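Local coordinates for protein chlorite Dismutase (Nitrobacter winogradskyi, PDB 3QPI) that breaks chlorite down to chloride and molecular oxygen at a heme b cofactor, at residues A75-N80 and A124-L129; R79-R84 and E146-H151; L87-K92 and D140-F145. One frame throughout, in Å; residues are numbered along the deposited sequence.

Contact 1: residues A75-N80 and A124-L129; sequences AGLGRN and AIARQL. With HEM (protoporphyrin IX containing Fe), chain C.
Behind one wall of the heme pocket, the loop 75-80 is laid against the start of edge strand 126-131: Arg79 bonds to it directly, Ala75 through water, and Leu77 and Ala126 supply the apolar contact. The guanidinium of Arg79 meets Ala124 O edge-on: NH2 donates at 2.9 Å along a nearly straight N-H (160°), in the guanidinium plane but from above the carbonyl plane, while NH1 adds a weak bond to the same oxygen. NH1 also bonds to Pro123 O, so two successive carbonyls receive this side chain. A bend at chi3 (-65°) turns the tip toward them. Two waters join the backbones: one links Ala75 N to Ile125 O, the other Ala75 O to Arg127 N. The methyl of Ala126 packs against the loop backbone, CB 3.7 Å from Ala75 O and 3.6 Å from Gly76 O. Leu77 crosses Gln128 at about a right angle, its CD1 4.0 Å from Gln128 CB. Arg127 NE lies 3.5 Å from heme CHB, and Arg127 NH1 is hydrogen-bonded to Gln74 OE1. With Ile125, Arg127 and Leu129 turned to the cofactor, this segment belongs to the heme-binding sheet of the chlorite dismutase family, in the dimeric alpha/beta barrel clan.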
loop_
_atom_site.group_PDB
_atom_site.type_symbol
_atom_site.label_atom_id
_atom_site.label_comp_id
_atom_site.label_asym_id
_atom_site.label_seq_id
_atom_site.Cartn_x
_atom_site.Cartn_y
_atom_site.Cartn_z
ATOM N N ALA A 75 -8.269 12.157 -0.805
ATOM C CA ALA A 75 -8.164 12.629 -2.181
ATOM C C ALA A 75 -8.071 11.439 -3.134
ATOM O O ALA A 75 -7.951 10.287 -2.702
ATOM C CB ALA A 75 -6.957 13.534 -2.337
ATOM N N GLY A 76 -8.138 11.708 -4.429
ATOM C CA GLY A 76 -8.077 10.647 -5.421
ATOM C C GLY A 76 -6.702 10.532 -6.048
ATOM O O GLY A 76 -5.841 11.382 -5.825
ATOM N N LEU A 77 -6.503 9.486 -6.844
ATOM C CA LEU A 77 -5.275 9.309 -7.594
ATOM C C LEU A 77 -5.250 10.306 -8.754
ATOM O O LEU A 77 -6.292 10.810 -9.175
ATOM C CB LEU A 77 -5.178 7.876 -8.139
ATOM C CG LEU A 77 -5.376 6.737 -7.113
ATOM C CD1 LEU A 77 -5.226 5.354 -7.749
ATOM C CD2 LEU A 77 -4.413 6.886 -5.936
ATOM N N GLY A 78 -4.059 10.584 -9.269
ATOM C CA GLY A 78 -3.919 11.365 -10.478
ATOM C C GLY A 78 -3.907 12.874 -10.280
ATOM O O GLY A 78 -4.068 13.604 -11.247
ATOM N N ARG A 79 -3.715 13.347 -9.045
ATOM C CA ARG A 79 -3.637 14.791 -8.802
ATOM C C ARG A 79 -2.426 15.356 -9.523
ATOM O O ARG A 79 -1.336 14.783 -9.473
ATOM C CB ARG A 79 -3.539 15.116 -7.316
ATOM C CG ARG A 79 -4.786 14.783 -6.519
ATOM C CD ARG A 79 -4.531 14.920 -5.030
ATOM N NE ARG A 79 -3.555 13.955 -4.517
ATOM C CZ ARG A 79 -3.124 13.944 -3.255
ATOM N NH1 ARG A 79 -3.595 14.852 -2.398
ATOM N NH2 ARG A 79 -2.238 13.028 -2.840
ATOM N N ASN A 80 -2.612 16.486 -10.188
ATOM C CA ASN A 80 -1.516 17.094 -10.916
ATOM C C ASN A 80 -0.290 17.349 -10.042
ATOM O O ASN A 80 0.833 17.138 -10.493
ATOM C CB ASN A 80 -1.961 18.390 -11.588
ATOM C CG ASN A 80 -3.070 18.165 -12.589
ATOM O OD1 ASN A 80 -3.202 17.075 -13.161
ATOM N ND2 ASN A 80 -3.888 19.194 -12.802
ATOM N N ALA A 124 -3.287 15.037 2.211
ATOM C CA ALA A 124 -1.936 14.988 1.647
ATOM C C ALA A 124 -1.642 13.657 0.913
ATOM O O ALA A 124 -1.212 13.660 -0.243
ATOM C CB ALA A 124 -0.888 15.245 2.738
ATOM N N ILE A 125 -1.879 12.530 1.583
ATOM C CA ILE A 125 -1.543 11.232 1.015
ATOM C C ILE A 125 -2.801 10.585 0.440
ATOM O O ILE A 125 -3.735 10.333 1.176
ATOM C CB ILE A 125 -0.934 10.269 2.094
ATOM C CG1 ILE A 125 0.141 10.972 2.949
ATOM C CG2 ILE A 125 -0.377 9.012 1.442
ATOM C CD1 ILE A 125 1.386 11.441 2.154
ATOM N N ALA A 126 -2.834 10.354 -0.873
ATOM C CA ALA A 126 -3.905 9.582 -1.503
ATOM C C ALA A 126 -3.463 8.129 -1.585
ATOM O O ALA A 126 -2.265 7.849 -1.701
ATOM C CB ALA A 126 -4.222 10.121 -2.923
ATOM N N ARG A 127 -4.424 7.207 -1.544
ATOM C CA ARG A 127 -4.097 5.780 -1.448
ATOM C C ARG A 127 -5.037 4.916 -2.276
ATOM O O ARG A 127 -6.189 5.286 -2.534
ATOM C CB ARG A 127 -4.185 5.306 0.013
ATOM C CG ARG A 127 -5.613 5.252 0.539
ATOM C CD ARG A 127 -5.723 4.854 2.010
ATOM N NE ARG A 127 -7.091 4.423 2.282
ATOM C CZ ARG A 127 -8.129 5.259 2.349
ATOM N NH1 ARG A 127 -7.945 6.566 2.192
ATOM N NH2 ARG A 127 -9.353 4.795 2.564
ATOM N N GLN A 128 -4.531 3.751 -2.666
ATOM C CA GLN A 128 -5.364 2.690 -3.197
ATOM C C GLN A 128 -4.804 1.341 -2.757
ATOM O O GLN A 128 -3.605 1.092 -2.861
ATOM C CB GLN A 128 -5.439 2.744 -4.725
ATOM C CG GLN A 128 -6.318 1.600 -5.336
ATOM C CD GLN A 128 -7.779 1.666 -4.877
ATOM O OE1 GLN A 128 -8.479 2.643 -5.156
ATOM N NE2 GLN A 128 -8.238 0.638 -4.159
ATOM N N LEU A 129 -5.692 0.475 -2.285
ATOM C CA LEU A 129 -5.337 -0.856 -1.826
ATOM C C LEU A 129 -5.741 -1.925 -2.842
ATOM O O LEU A 129 -6.875 -1.937 -3.318
ATOM C CB LEU A 129 -6.066 -1.126 -0.506
ATOM C CG LEU A 129 -5.931 -2.519 0.099
ATOM C CD1 LEU A 129 -4.484 -2.815 0.545
ATOM C CD2 LEU A 129 -6.900 -2.651 1.274
HETATM C CHA HEM C . -6.099 -1.243 4.892
HETATM C CHB HEM C . -6.667 3.456 5.604
HETATM C CHC HEM C . -1.899 4.135 4.934
HETATM C CHD HEM C . -1.353 -0.544 4.528
HETATM C C1A HEM C . -6.604 -0.008 5.119
HETATM C C2A HEM C . -8.028 0.208 5.323
HETATM C C3A HEM C . -8.236 1.526 5.514
HETATM C C4A HEM C . -6.918 2.152 5.443
HETATM C CMA HEM C . -9.621 2.216 5.797
HETATM C CAA HEM C . -9.024 -0.962 5.341
HETATM C CBA HEM C . -9.742 -1.196 4.019
HETATM C CGA HEM C . -10.801 -2.241 4.302
HETATM O O1A HEM C . -10.610 -3.361 3.791
HETATM O O2A HEM C . -11.802 -1.983 5.044
HETATM C C1B HEM C . -5.425 3.970 5.456
HETATM C C2B HEM C . -5.198 5.393 5.420
HETATM C C3B HEM C . -3.905 5.574 5.194
HETATM C C4B HEM C . -3.257 4.280 5.113
HETATM C CMB HEM C . -6.242 6.532 5.552
HETATM C CAB HEM C . -3.253 6.972 5.093
HETATM C CBB HEM C . -2.478 7.258 4.044
HETATM C C1C HEM C . -1.302 2.942 4.791
HETATM C C2C HEM C . 0.116 2.660 4.565
HETATM C C3C HEM C . 0.225 1.341 4.419
HETATM C C4C HEM C . -1.102 0.778 4.593
HETATM C CMC HEM C . 1.222 3.735 4.434
HETATM C CAC HEM C . 1.464 0.460 4.185
HETATM C CBC HEM C . 2.663 0.884 4.605
HETATM C C1D HEM C . -2.538 -1.165 4.538
HETATM C C2D HEM C . -2.686 -2.594 4.403
HETATM C C3D HEM C . -4.192 -2.786 4.513
HETATM C C4D HEM C . -4.755 -1.474 4.726
HETATM C CMD HEM C . -1.620 -3.716 4.181
HETATM C CAD HEM C . -4.969 -4.108 4.450
HETATM C CBD HEM C . -5.146 -4.564 5.907
HETATM C CGD HEM C . -5.749 -5.951 5.923
HETATM O O1D HEM C . -6.811 -6.136 5.286
HETATM O O2D HEM C . -5.171 -6.869 6.570
HETATM N NA HEM C . -5.910 1.214 5.175
HETATM N NB HEM C . -4.223 3.288 5.266
HETATM N NC HEM C . -2.013 1.775 4.812
HETATM N ND HEM C . -3.775 -0.528 4.743
HETATM FE FE HEM C . -3.848 1.333 5.144
HETATM O O HOH W 1 -7.117 8.367 -1.083
HETATM O O HOH W 2 -5.721 11.748 0.423
#

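Contact 2: residues R79-R84 and E146-H151; sequences RNEATR and EYAPEH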
loop_
_atom_site.group_PDB
_atom_site.type_symbol
_atom_site.label_atom_id
_atom_site.label_comp_id
_atom_site.label_asym_id
_atom_site.label_seq_id
_atom_site.Cartn_x
_atom_site.Cartn_y
_atom_site.Cartn_z
ATOM N N ARG A 79 -3.715 13.347 -9.045
ATOM C CA ARG A 79 -3.637 14.791 -8.802
ATOM C C ARG A 79 -2.426 15.356 -9.523
ATOM O O ARG A 79 -1.336 14.783 -9.473
ATOM C CB ARG A 79 -3.539 15.116 -7.316
ATOM C CG ARG A 79 -4.786 14.783 -6.519
ATOM C CD ARG A 79 -4.531 14.920 -5.030
ATOM N NE ARG A 79 -3.555 13.955 -4.517
ATOM C CZ ARG A 79 -3.124 13.944 -3.255
ATOM N NH1 ARG A 79 -3.595 14.852 -2.398
ATOM N NH2 ARG A 79 -2.238 13.028 -2.840
ATOM N N ASN A 80 -2.612 16.486 -10.188
ATOM C CA ASN A 80 -1.516 17.094 -10.916
ATOM C C ASN A 80 -0.290 17.349 -10.042
ATOM O O ASN A 80 0.833 17.138 -10.493
ATOM C CB ASN A 80 -1.961 18.390 -11.588
ATOM C CG ASN A 80 -3.070 18.165 -12.589
ATOM O OD1 ASN A 80 -3.202 17.075 -13.161
ATOM N ND2 ASN A 80 -3.888 19.194 -12.802
ATOM N N GLU A 81 -0.491 17.785 -8.801
ATOM C CA GLU A 81 0.653 18.056 -7.922
ATOM C C GLU A 81 1.264 16.790 -7.295
ATOM O O GLU A 81 2.413 16.807 -6.832
ATOM C CB GLU A 81 0.278 19.050 -6.819
ATOM C CG GLU A 81 -0.487 18.451 -5.649
ATOM C CD GLU A 81 -1.968 18.233 -5.938
ATOM O OE1 GLU A 81 -2.384 18.404 -7.118
ATOM O OE2 GLU A 81 -2.709 17.883 -4.973
ATOM N N ALA A 82 0.515 15.690 -7.285
ATOM C CA ALA A 82 0.982 14.499 -6.592
ATOM C C ALA A 82 1.957 13.753 -7.495
ATOM O O ALA A 82 1.602 12.753 -8.112
ATOM C CB ALA A 82 -0.204 13.603 -6.176
ATOM N N THR A 83 3.187 14.255 -7.573
ATOM C CA THR A 83 4.194 13.749 -8.501
ATOM C C THR A 83 5.151 12.728 -7.889
ATOM O O THR A 83 6.144 12.342 -8.506
ATOM C CB THR A 83 5.039 14.902 -9.054
ATOM O OG1 THR A 83 5.718 15.556 -7.975
ATOM C CG2 THR A 83 4.162 15.924 -9.811
ATOM N N ARG A 84 4.850 12.285 -6.678
ATOM C CA ARG A 84 5.671 11.288 -6.008
ATOM C C ARG A 84 4.722 10.202 -5.590
ATOM O O ARG A 84 3.530 10.458 -5.376
ATOM C CB ARG A 84 6.402 11.875 -4.778
ATOM C CG ARG A 84 7.504 12.929 -5.114
ATOM C CD ARG A 84 8.702 12.314 -5.846
ATOM N NE ARG A 84 9.670 13.322 -6.295
ATOM C CZ ARG A 84 9.604 13.984 -7.458
ATOM N NH1 ARG A 84 8.607 13.769 -8.325
ATOM N NH2 ARG A 84 10.551 14.859 -7.771
ATOM N N GLU A 146 0.131 8.204 -3.429
ATOM C CA GLU A 146 0.577 9.327 -4.238
ATOM C C GLU A 146 0.539 10.582 -3.402
ATOM O O GLU A 146 -0.408 10.775 -2.629
ATOM C CB GLU A 146 -0.347 9.535 -5.441
ATOM C CG GLU A 146 -0.519 8.334 -6.286
ATOM C CD GLU A 146 -1.387 8.597 -7.525
ATOM O OE1 GLU A 146 -1.967 9.710 -7.674
ATOM O OE2 GLU A 146 -1.486 7.668 -8.342
ATOM N N TYR A 147 1.538 11.448 -3.588
ATOM C CA TYR A 147 1.647 12.687 -2.807
ATOM C C TYR A 147 2.578 13.694 -3.475
ATOM O O TYR A 147 3.407 13.334 -4.310
ATOM C CB TYR A 147 2.161 12.380 -1.406
ATOM C CG TYR A 147 3.292 11.382 -1.403
ATOM C CD1 TYR A 147 3.032 10.016 -1.370
ATOM C CD2 TYR A 147 4.613 11.793 -1.439
ATOM C CE1 TYR A 147 4.053 9.092 -1.373
ATOM C CE2 TYR A 147 5.655 10.858 -1.433
ATOM C CZ TYR A 147 5.365 9.504 -1.401
ATOM O OH TYR A 147 6.377 8.549 -1.408
ATOM N N ALA A 148 2.440 14.958 -3.097
ATOM C CA ALA A 148 3.341 16.002 -3.571
ATOM C C ALA A 148 4.729 15.789 -2.972
ATOM O O ALA A 148 4.848 15.229 -1.882
ATOM C CB ALA A 148 2.792 17.377 -3.205
ATOM N N PRO A 149 5.785 16.218 -3.685
ATOM C CA PRO A 149 7.137 16.021 -3.156
ATOM C C PRO A 149 7.272 16.562 -1.723
ATOM O O PRO A 149 7.970 15.950 -0.911
ATOM C CB PRO A 149 8.030 16.830 -4.113
ATOM C CG PRO A 149 7.248 16.976 -5.389
ATOM C CD PRO A 149 5.777 16.943 -4.976
ATOM N N GLU A 150 6.593 17.659 -1.402
ATOM C CA GLU A 150 6.759 18.286 -0.095
ATOM C C GLU A 150 6.106 17.497 1.043
ATOM O O GLU A 150 6.282 17.848 2.204
ATOM C CB GLU A 150 6.213 19.714 -0.088
ATOM C CG GLU A 150 4.718 19.791 -0.242
ATOM C CD GLU A 150 4.309 20.125 -1.658
ATOM O OE1 GLU A 150 5.000 19.679 -2.617
ATOM O OE2 GLU A 150 3.298 20.854 -1.806
ATOM N N HIS A 151 5.360 16.442 0.712
ATOM C CA HIS A 151 4.736 15.632 1.741
ATOM C C HIS A 151 5.424 14.290 1.901
ATOM O O HIS A 151 4.938 13.424 2.638
ATOM C CB HIS A 151 3.272 15.415 1.425
ATOM C CG HIS A 151 2.469 16.666 1.459
ATOM N ND1 HIS A 151 1.514 16.962 0.511
ATOM C CD2 HIS A 151 2.495 17.716 2.313
ATOM C CE1 HIS A 151 0.965 18.129 0.795
ATOM N NE2 HIS A 151 1.543 18.607 1.880
HETATM O O HOH W 3 -3.316 11.765 -6.344
HETATM O O HOH W 4 -0.165 11.411 -9.610
#
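Arg84 and Tyr147 form an antiparallel, hydrogen-bonded pair where strands 84-92 and 141-147 meet at one end. Tyr147 N donates to Arg84 O at 2.9 Å, and Arg84 N returns a bond to Tyr147 O at 3.0 Å with a more bent N-H (141°). Weaker CA-H...O contacts run beside them, from Glu146 CA to Arg84 O and from Ala82 CA to Tyr147 O, and a third joins Ala148 CA to Glu81 O.

The regular pairing stops here in a classic beta bulge: Thr83 and Arg84 both face Tyr147. Ala82, just before it, is the centre of an inverse gamma turn, and strand 84-92 begins two residues on. Thr83 is also backbone hydrogen-bonded to Arg181 of strand 171-181.

Side-chain packing follows the bulge. The phenol ring of Tyr147 has Arg84 O over the centre of one face, and its CE2 approaches Arg84 CB to 3.6 Å; Phe155 of helix 152-163 stacks with the same ring. Arg84 is bent at chi2 (-67°), which lays CG against Pro149 CA at 3.7 Å and places the guanidinium with one face over Pro149 CG. Its NH1 then donates to Thr83 O within its own segment. Thr83 OG1 touches the proline ring 3.3 Å from CD.

Two waters bridge Glu146 to the loop. The extended Glu146 chain brings OE1 to one water that also accepts from Arg79 N and Arg79 NE, and to a second that donates to Ala82 O at 2.7 Å. Across the first water Arg79 NE and Glu146 OE1 are 5.5 Å apart. Arg79 NH2 comes within 2.9 Å of Glu146 O, while Arg79 NH1 is bonded to Pro123 O. Glu146 OE1 also takes Gly78 N, and OE2 takes the indole NE1 of Trp144.

Contact 3: residues L87-K92 and D140-F145; sequences LIPIRK and DFLTWF. With HEM (protoporphyrin IX containing Fe), chain C.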
loop_
_atom_site.group_PDB
_atom_site.type_symbol
_atom_site.label_atom_id
_atom_site.label_comp_id
_atom_site.label_asym_id
_atom_site.label_seq_id
_atom_site.Cartn_x
_atom_site.Cartn_y
_atom_site.Cartn_z
ATOM N N LEU A 87 4.930 2.356 -3.731
ATOM C CA LEU A 87 4.313 1.060 -3.858
ATOM C C LEU A 87 4.912 0.182 -2.757
ATOM O O LEU A 87 6.131 -0.031 -2.727
ATOM C CB LEU A 87 4.606 0.484 -5.244
ATOM C CG LEU A 87 4.128 -0.962 -5.497
ATOM C CD1 LEU A 87 2.620 -1.087 -5.388
ATOM C CD2 LEU A 87 4.591 -1.406 -6.854
ATOM N N ILE A 88 4.072 -0.302 -1.843
ATOM C CA ILE A 88 4.539 -1.152 -0.750
ATOM C C ILE A 88 3.778 -2.489 -0.734
ATOM O O ILE A 88 2.652 -2.577 -0.221
ATOM C CB ILE A 88 4.430 -0.435 0.606
ATOM C CG1 ILE A 88 5.212 0.895 0.584
ATOM C CG2 ILE A 88 4.952 -1.332 1.750
ATOM C CD1 ILE A 88 4.948 1.771 1.807
ATOM N N PRO A 89 4.392 -3.529 -1.325
ATOM C CA PRO A 89 3.857 -4.896 -1.306
ATOM C C PRO A 89 4.018 -5.492 0.080
ATOM O O PRO A 89 5.083 -5.314 0.693
ATOM C CB PRO A 89 4.732 -5.646 -2.317
ATOM C CG PRO A 89 5.499 -4.546 -3.072
ATOM C CD PRO A 89 5.635 -3.437 -2.107
ATOM N N ILE A 90 2.971 -6.150 0.577
ATOM C CA ILE A 90 2.958 -6.666 1.954
ATOM C C ILE A 90 2.358 -8.075 2.023
ATOM O O ILE A 90 1.391 -8.385 1.328
ATOM C CB ILE A 90 2.159 -5.733 2.905
ATOM C CG1 ILE A 90 2.994 -4.502 3.266
ATOM C CG2 ILE A 90 1.697 -6.489 4.191
ATOM C CD1 ILE A 90 2.147 -3.329 3.746
ATOM N N ARG A 91 2.964 -8.921 2.844
ATOM C CA ARG A 91 2.429 -10.245 3.102
ATOM C C ARG A 91 2.329 -10.436 4.600
ATOM O O ARG A 91 3.301 -10.205 5.319
ATOM C CB ARG A 91 3.299 -11.361 2.504
ATOM C CG ARG A 91 2.709 -12.746 2.801
ATOM C CD ARG A 91 3.304 -13.874 1.987
ATOM N NE ARG A 91 4.760 -13.899 2.065
ATOM C CZ ARG A 91 5.498 -15.009 2.016
ATOM N NH1 ARG A 91 4.901 -16.200 1.890
ATOM N NH2 ARG A 91 6.831 -14.931 2.105
ATOM N N LYS A 92 1.146 -10.830 5.063
ATOM C CA LYS A 92 0.943 -11.136 6.470
ATOM C C LYS A 92 1.087 -12.654 6.709
ATOM O O LYS A 92 0.982 -13.460 5.765
ATOM C CB LYS A 92 -0.404 -10.589 6.963
ATOM C CG LYS A 92 -0.480 -9.042 6.895
ATOM C CD LYS A 92 -1.776 -8.530 7.506
ATOM C CE LYS A 92 -1.833 -6.996 7.548
ATOM N NZ LYS A 92 -3.039 -6.520 8.294
ATOM N N ASP A 140 0.251 -10.315 -0.129
ATOM C CA ASP A 140 -1.174 -10.317 0.168
ATOM C C ASP A 140 -1.820 -9.011 -0.274
ATOM O O ASP A 140 -2.982 -8.981 -0.656
ATOM C CB ASP A 140 -1.420 -10.521 1.676
ATOM C CG ASP A 140 -0.983 -11.896 2.162
ATOM O OD1 ASP A 140 -0.868 -12.792 1.312
ATOM O OD2 ASP A 140 -0.760 -12.080 3.385
ATOM N N PHE A 141 -1.076 -7.919 -0.195
ATOM C CA PHE A 141 -1.620 -6.639 -0.604
ATOM C C PHE A 141 -0.588 -5.890 -1.424
ATOM O O PHE A 141 0.608 -6.073 -1.233
ATOM C CB PHE A 141 -1.986 -5.796 0.621
ATOM C CG PHE A 141 -2.784 -6.536 1.647
ATOM C CD1 PHE A 141 -4.150 -6.725 1.474
ATOM C CD2 PHE A 141 -2.170 -7.050 2.794
ATOM C CE1 PHE A 141 -4.900 -7.431 2.436
ATOM C CE2 PHE A 141 -2.912 -7.756 3.738
ATOM C CZ PHE A 141 -4.282 -7.928 3.564
ATOM N N LEU A 142 -1.062 -5.049 -2.334
ATOM C CA LEU A 142 -0.228 -4.036 -2.961
ATOM C C LEU A 142 -0.818 -2.705 -2.529
ATOM O O LEU A 142 -1.992 -2.420 -2.791
ATOM C CB LEU A 142 -0.232 -4.168 -4.482
ATOM C CG LEU A 142 0.157 -5.552 -5.036
ATOM C CD1 LEU A 142 0.087 -5.587 -6.569
ATOM C CD2 LEU A 142 1.548 -5.926 -4.578
ATOM N N THR A 143 -0.018 -1.920 -1.814
ATOM C CA THR A 143 -0.467 -0.637 -1.307
ATOM C C THR A 143 0.191 0.446 -2.160
ATOM O O THR A 143 1.388 0.396 -2.436
ATOM C CB THR A 143 -0.177 -0.474 0.223
ATOM O OG1 THR A 143 1.231 -0.553 0.497
ATOM C CG2 THR A 143 -0.903 -1.563 1.006
ATOM N N TRP A 144 -0.625 1.387 -2.609
ATOM C CA TRP A 144 -0.226 2.389 -3.580
ATOM C C TRP A 144 -0.594 3.745 -3.005
ATOM O O TRP A 144 -1.733 3.939 -2.540
ATOM C CB TRP A 144 -0.969 2.151 -4.904
ATOM C CG TRP A 144 -0.743 3.232 -5.887
ATOM C CD1 TRP A 144 -1.623 4.209 -6.251
ATOM C CD2 TRP A 144 0.467 3.480 -6.613
ATOM N NE1 TRP A 144 -1.040 5.046 -7.169
ATOM C CE2 TRP A 144 0.243 4.627 -7.411
ATOM C CE3 TRP A 144 1.719 2.846 -6.663
ATOM C CZ2 TRP A 144 1.225 5.157 -8.268
ATOM C CZ3 TRP A 144 2.704 3.375 -7.508
ATOM C CH2 TRP A 144 2.444 4.520 -8.308
ATOM N N PHE A 145 0.377 4.662 -3.020
ATOM C CA PHE A 145 0.224 5.991 -2.437
ATOM C C PHE A 145 0.795 7.055 -3.376
ATOM O O PHE A 145 1.833 6.839 -4.012
ATOM C CB PHE A 145 0.967 6.051 -1.080
ATOM C CG PHE A 145 0.577 4.946 -0.156
ATOM C CD1 PHE A 145 -0.559 5.061 0.628
ATOM C CD2 PHE A 145 1.314 3.769 -0.111
ATOM C CE1 PHE A 145 -0.944 4.031 1.444
ATOM C CE2 PHE A 145 0.931 2.730 0.694
ATOM C CZ PHE A 145 -0.195 2.858 1.488
HETATM C CHA HEM C . -6.099 -1.243 4.892
HETATM C CHB HEM C . -6.667 3.456 5.604
HETATM C CHC HEM C . -1.899 4.135 4.934
HETATM C CHD HEM C . -1.353 -0.544 4.528
HETATM C C1A HEM C . -6.604 -0.008 5.119
HETATM C C2A HEM C . -8.028 0.208 5.323
HETATM C C3A HEM C . -8.236 1.526 5.514
HETATM C C4A HEM C . -6.918 2.152 5.443
HETATM C CMA HEM C . -9.621 2.216 5.797
HETATM C CAA HEM C . -9.024 -0.962 5.341
HETATM C CBA HEM C . -9.742 -1.196 4.019
HETATM C CGA HEM C . -10.801 -2.241 4.302
HETATM O O1A HEM C . -10.610 -3.361 3.791
HETATM O O2A HEM C . -11.802 -1.983 5.044
HETATM C C1B HEM C . -5.425 3.970 5.456
HETATM C C2B HEM C . -5.198 5.393 5.420
HETATM C C3B HEM C . -3.905 5.574 5.194
HETATM C C4B HEM C . -3.257 4.280 5.113
HETATM C CMB HEM C . -6.242 6.532 5.552
HETATM C CAB HEM C . -3.253 6.972 5.093
HETATM C CBB HEM C . -2.478 7.258 4.044
HETATM C C1C HEM C . -1.302 2.942 4.791
HETATM C C2C HEM C . 0.116 2.660 4.565
HETATM C C3C HEM C . 0.225 1.341 4.419
HETATM C C4C HEM C . -1.102 0.778 4.593
HETATM C CMC HEM C . 1.222 3.735 4.434
HETATM C CAC HEM C . 1.464 0.460 4.185
HETATM C CBC HEM C . 2.663 0.884 4.605
HETATM C C1D HEM C . -2.538 -1.165 4.538
HETATM C C2D HEM C . -2.686 -2.594 4.403
HETATM C C3D HEM C . -4.192 -2.786 4.513
HETATM C C4D HEM C . -4.755 -1.474 4.726
HETATM C CMD HEM C . -1.620 -3.716 4.181
HETATM C CAD HEM C . -4.969 -4.108 4.450
HETATM C CBD HEM C . -5.146 -4.564 5.907
HETATM C CGD HEM C . -5.749 -5.951 5.923
HETATM O O1D HEM C . -6.811 -6.136 5.286
HETATM O O2D HEM C . -5.171 -6.869 6.570
HETATM N NA HEM C . -5.910 1.214 5.175
HETATM N NB HEM C . -4.223 3.288 5.266
HETATM N NC HEM C . -2.013 1.775 4.812
HETATM N ND HEM C . -3.775 -0.528 4.743
HETATM FE FE HEM C . -3.848 1.333 5.144
#
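Phe141 and Ile90 face each other across the two strands, and the Phe141 ring is sandwiched: Asp140 CB lies over the rim of one face, heme CAD over the centre of the other, and Lys92 CD comes to its edge at 4.0 Å from CE2. Trp144 meets Leu87 CB edge-on, 4.0 Å from CE3. Phe145 is tilted against the porphyrin, with CZ 3.1 Å from heme C2C, shorter than normal contact and so doubtful. Lys92, its chain extended beyond CG, passes the Phe141 edge so that NZ donates to the propionate O2D at 2.8 Å; Glu167 forms a salt bridge with the same ammonium. Thr143 OG1, placed between its backbone N and carbonyl carbon (chi1 61°), gives a 2.6 Å bond onto an in-plane lone pair of Ile88 O, which also receives Thr143 N from above the carbonyl plane. Ile90 O likewise takes Asp140 N and Phe141 N, a classic beta bulge. Asp140 OD2 accepts Lys92 N at 2.8 Å and Trp97 NE1. In the antiparallel sheet, strand 84-92 runs between 171-181 and 141-147; strand 126-131 flanks the latter, and helix 152-163 packs against Ile88.

How the contacts relate
Leaving helix 64-73, the chain enters the loop that supplies the first segments of contacts 1 and 2, which share Arg79 and Asn80, then runs into strand 84-92. Contact 1 closes the loop from 75-80 to 124-129, contact 2 the longer one from 79-84 to 146-151. Contact 3, pairing 87-92 with 140-145, is nested inside the loop of contact 2 but crosses contact 1, since their segments alternate. The neighbouring strands 126-131 and 141-147 tie all three together: Ala126 O with Glu146 N, and Gln128 N with Trp144 O. Contacts 1 and 3 both reach the heme, whereas contact 2 lies at the C-terminal end of strand 141-147, away from the heme-binding residues.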